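Local coordinates for protein beta-agarase (Persicobacter, PDB 6AII) that probably hydrolyses the beta-1,4 linkages of agarose to release neoagarobiose, as a calcium-binding glycoside hydrolase of family GH16, at residues H66-V71 against N77-R82; Y33-P36 against E41-I44. All blocks are in the same frame, centred on the assembly; numbering follows the deposited sequence.

Interaction 1. Residues H66-V71 against N77-R82; sequences HENVSV and NIVASR
Ser70 and Asn77 face each other as the hydrogen-bonded pair of an antiparallel beta hairpin, whose strands 69-72 and 75-79 belong to one of the two large sheets of this GH16 beta-sandwich domain. Backbone bonds set the register. Asn77 N gives an almost straight bond to Ser70 O at 2.7 Å, answered by Ser70 N to Asn77 O, and two residues further on Val79 N reaches Asn68 O at 2.8 Å. Between these rungs Val69 and Ile78 form a non-hydrogen-bonded pair; here Val69 CA sends a CA-H...O contact to Asn77 O, 3.3 Å away. Their branched apolar side chains suit the inner face, where Val69 meets Val108 and Ile78 meets Ile284 and Ile286.

Side-chain amides add a second layer of bonds. The Asn77 ND2 group donates to Ser70 OG at 3.0 Å and also to Ser72 OG, tying the amide to two hydroxyls of the partner strand; a short polar side chain on each strand makes this cross-link possible. Past the last bridge, Asn68 continues the ladder with its side chain. Its CG lies anti to the carbonyl carbon (chi1 -82°), which carries the amide alongside residues 79-81. There Asn68 ND2 spends both hydrogens, meeting Val79 O at 2.9 Å from above the carbonyl plane and Ser81 OG at 3.0 Å, with both acceptors close to its own amide plane.

Interaction 2. Residues Y33-P36 against E41-I44; sequences YDFP and ETYI
With CG anti to the backbone N (chi1 -177°), the Phe35 side chain leaves the backbone toward residues 41-44, while Ile44 turns CG1 anti to its own carbonyl carbon, a setting (chi1 -56°) that places this methylene over the Phe35 ring. The result is a CH-pi contact: Ile44 CG1 sits 3.7 Å from the ring centroid, only 12° off the normal. Ile44 CD1 comes within 3.7 Å of Phe35 CD2. A beta-branched aliphatic chain suits this place because its branches diverge at CB, with few rotamers to lose. CG1 and CD1 cover the Phe35 ring, while Ile44 CG2, also against Phe35 CG, reaches the edge of the Tyr33 ring, 3.8 Å from Tyr33 CE1 and 3.6 Å from Tyr33 OH.

At the far end of the phenyl ring, Thr42 comes from the opposite direction and sets its methyl CG2 3.7 Å from Phe35 CZ. The threonine divides its labour: the methyl meets the aromatic, while OG1 bonds to Glu40 O. Tyr33 OH is hydrogen-bonded to Asp29 OD2. Loop 33-36 thus packs on short strand 43-44, which pairs with strand 48-49 in the mixed sheet; Val71, from the antiparallel sheet, touches both segments. Since these meet almost entirely through carbon, Tyr33 OH being the main polar exception, dispersion and exclusion of water probably hold them together.

Overall arrangement
Interaction 2 closes along the chain before interaction 1 opens, and their centres lie 11 Å apart on the same side of the domain. Strand 69-72 connects them: while its Ser70 pairs with strand 75-79, its Val71 O lies 2.9 Å from Phe35 N, a probable backbone hydrogen bond to the loop of interaction 2. A second meeting point lies at the start of segment 66-71, where His66 CD2 packs 3.6 Å from Glu41 CA. Both contacts come near the bound calcium ion, which is about 7 Å from the side chain of Val71 and about 8 Å from that of Tyr33. Its site includes Asp30 and Asn32, shortly before Tyr33, and Gly74, in the hairpin turn.

Interaction 1. Residues H66-V71 against N77-R82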
# COMPACT_ATOMS: atom_id res chain seq x y z
N HIS A 66 -6.91 17.08 4.90
CA HIS A 66 -7.62 16.35 5.94
C HIS A 66 -9.05 16.00 5.48
O HIS A 66 -9.55 14.86 5.76
CB HIS A 66 -7.74 17.22 7.21
CG HIS A 66 -6.42 17.43 7.86
ND1 HIS A 66 -5.68 18.60 7.66
CD2 HIS A 66 -5.63 16.63 8.60
CE1 HIS A 66 -4.52 18.49 8.28
NE2 HIS A 66 -4.50 17.34 8.94
N GLU A 67 -9.73 16.90 4.78
CA GLU A 67 -11.12 16.73 4.43
C GLU A 67 -11.34 15.77 3.25
O GLU A 67 -12.45 15.62 2.78
CB GLU A 67 -11.78 18.08 4.10
CG GLU A 67 -11.08 18.86 3.01
CD GLU A 67 -10.06 19.88 3.49
OE1 GLU A 67 -9.27 19.58 4.43
OE2 GLU A 67 -9.97 20.94 2.81
N ASN A 68 -10.27 15.13 2.77
CA ASN A 68 -10.36 14.15 1.68
C ASN A 68 -10.30 12.72 2.26
O ASN A 68 -10.14 11.77 1.49
CB ASN A 68 -9.28 14.36 0.62
CG ASN A 68 -9.70 15.46 -0.35
OD1 ASN A 68 -9.92 16.62 0.07
ND2 ASN A 68 -9.86 15.15 -1.64
N VAL A 69 -10.53 12.59 3.57
CA VAL A 69 -10.70 11.27 4.21
C VAL A 69 -12.04 11.29 4.95
O VAL A 69 -12.31 12.17 5.75
CB VAL A 69 -9.55 10.94 5.18
CG1 VAL A 69 -9.80 9.62 5.94
CG2 VAL A 69 -8.19 10.87 4.51
N SER A 70 -12.84 10.24 4.78
CA SER A 70 -14.09 10.12 5.56
C SER A 70 -14.35 8.63 5.76
O SER A 70 -13.63 7.78 5.27
CB SER A 70 -15.24 10.78 4.84
OG SER A 70 -15.53 10.10 3.64
N VAL A 71 -15.37 8.34 6.55
CA VAL A 71 -15.86 6.97 6.72
C VAL A 71 -17.36 7.00 6.57
O VAL A 71 -18.04 7.76 7.25
CB VAL A 71 -15.43 6.32 8.04
CG1 VAL A 71 -15.88 4.86 8.05
CG2 VAL A 71 -13.94 6.40 8.32
N ASN A 77 -13.17 6.17 3.11
CA ASN A 77 -13.11 6.78 1.78
C ASN A 77 -11.85 7.65 1.73
O ASN A 77 -11.67 8.54 2.57
CB ASN A 77 -14.31 7.70 1.55
CG ASN A 77 -15.62 6.98 1.71
OD1 ASN A 77 -15.83 6.07 0.93
ND2 ASN A 77 -16.45 7.43 2.66
N ILE A 78 -11.00 7.40 0.75
CA ILE A 78 -9.80 8.20 0.50
C ILE A 78 -10.01 8.85 -0.87
O ILE A 78 -9.96 8.19 -1.91
CB ILE A 78 -8.53 7.37 0.64
CG1 ILE A 78 -8.47 6.64 1.98
CG2 ILE A 78 -7.33 8.29 0.48
CD1 ILE A 78 -7.29 5.72 2.14
N VAL A 79 -10.34 10.16 -0.84
CA VAL A 79 -10.97 10.83 -1.95
C VAL A 79 -10.00 11.66 -2.79
O VAL A 79 -9.18 12.34 -2.20
CB VAL A 79 -12.11 11.73 -1.47
CG1 VAL A 79 -12.71 12.52 -2.60
CG2 VAL A 79 -13.13 10.86 -0.71
N ALA A 80 -10.09 11.53 -4.09
CA ALA A 80 -9.46 12.48 -5.05
C ALA A 80 -10.51 13.47 -5.52
O ALA A 80 -11.57 13.09 -6.07
CB ALA A 80 -8.79 11.78 -6.21
N SER A 81 -10.13 14.76 -5.50
CA SER A 81 -11.02 15.81 -5.99
C SER A 81 -10.17 16.95 -6.56
O SER A 81 -8.94 16.89 -6.49
CB SER A 81 -11.90 16.29 -4.87
OG SER A 81 -11.15 16.80 -3.78
N ARG A 82 -10.82 17.90 -7.18
CA ARG A 82 -10.05 18.96 -7.89
C ARG A 82 -10.77 20.29 -7.75
O ARG A 82 -11.82 20.49 -8.38
CB ARG A 82 -9.80 18.55 -9.35
CG ARG A 82 -8.98 19.59 -10.12
CD ARG A 82 -8.49 19.05 -11.42
NE ARG A 82 -7.51 18.01 -11.28
CZ ARG A 82 -7.30 17.05 -12.16
NH1 ARG A 82 -7.95 17.07 -13.32
NH2 ARG A 82 -6.48 16.04 -11.84

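Interaction 2. Residues Y33-P36 against E41-I44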
# COMPACT_ATOMS: atom_id res chain seq x y z
N TYR A 33 -18.95 2.76 10.89
CA TYR A 33 -19.43 3.96 11.57
C TYR A 33 -19.28 5.15 10.62
O TYR A 33 -18.60 5.04 9.58
CB TYR A 33 -18.65 4.21 12.86
CG TYR A 33 -17.15 4.20 12.66
CD1 TYR A 33 -16.47 5.31 12.22
CD2 TYR A 33 -16.42 3.02 12.77
CE1 TYR A 33 -15.09 5.31 12.01
CE2 TYR A 33 -15.05 3.01 12.56
CZ TYR A 33 -14.38 4.14 12.15
OH TYR A 33 -13.04 4.12 11.95
N ASP A 34 -19.93 6.26 10.98
CA ASP A 34 -19.89 7.50 10.19
C ASP A 34 -18.78 8.39 10.78
O ASP A 34 -18.71 8.71 11.99
CB ASP A 34 -21.23 8.23 10.16
CG ASP A 34 -22.27 7.58 9.26
OD1 ASP A 34 -21.88 6.86 8.33
OD2 ASP A 34 -23.46 7.86 9.45
N PHE A 35 -17.88 8.84 9.89
CA PHE A 35 -16.92 9.89 10.19
C PHE A 35 -16.97 10.88 9.04
O PHE A 35 -16.36 10.66 7.98
CB PHE A 35 -15.49 9.41 10.41
CG PHE A 35 -14.56 10.53 10.78
CD1 PHE A 35 -14.47 11.01 12.08
CD2 PHE A 35 -13.77 11.14 9.82
CE1 PHE A 35 -13.66 12.09 12.38
CE2 PHE A 35 -12.98 12.25 10.12
CZ PHE A 35 -12.90 12.70 11.40
N PRO A 36 -17.73 11.99 9.20
CA PRO A 36 -17.76 12.93 8.12
C PRO A 36 -16.41 13.58 7.86
O PRO A 36 -15.64 13.73 8.75
CB PRO A 36 -18.76 14.03 8.56
CG PRO A 36 -19.59 13.34 9.60
CD PRO A 36 -18.68 12.34 10.27
N GLU A 41 -7.11 17.93 11.82
CA GLU A 41 -6.39 16.73 12.14
C GLU A 41 -7.16 15.94 13.20
O GLU A 41 -7.51 16.46 14.25
CB GLU A 41 -4.99 17.02 12.65
CG GLU A 41 -4.34 15.77 13.22
CD GLU A 41 -2.93 15.99 13.77
OE1 GLU A 41 -2.09 16.43 12.98
OE2 GLU A 41 -2.68 15.69 14.98
N THR A 42 -7.37 14.66 12.96
CA THR A 42 -8.20 13.85 13.83
C THR A 42 -7.68 12.42 13.75
O THR A 42 -7.39 11.99 12.64
CB THR A 42 -9.67 13.84 13.35
OG1 THR A 42 -10.18 15.16 13.14
CG2 THR A 42 -10.57 13.09 14.29
N TYR A 43 -7.57 11.73 14.88
CA TYR A 43 -7.44 10.26 14.85
C TYR A 43 -8.82 9.63 14.82
O TYR A 43 -9.52 9.55 15.85
CB TYR A 43 -6.64 9.68 16.04
CG TYR A 43 -5.14 9.80 15.89
CD1 TYR A 43 -4.42 8.88 15.13
CD2 TYR A 43 -4.44 10.87 16.42
CE1 TYR A 43 -3.06 9.00 14.93
CE2 TYR A 43 -3.07 11.01 16.23
CZ TYR A 43 -2.38 10.06 15.50
OH TYR A 43 -1.04 10.11 15.25
N ILE A 44 -9.21 9.14 13.63
CA ILE A 44 -10.52 8.53 13.42
C ILE A 44 -10.56 7.25 14.24
O ILE A 44 -9.68 6.40 14.17
CB ILE A 44 -10.78 8.29 11.93
CG1 ILE A 44 -10.66 9.55 11.10
CG2 ILE A 44 -12.11 7.62 11.71
CD1 ILE A 44 -10.56 9.35 9.60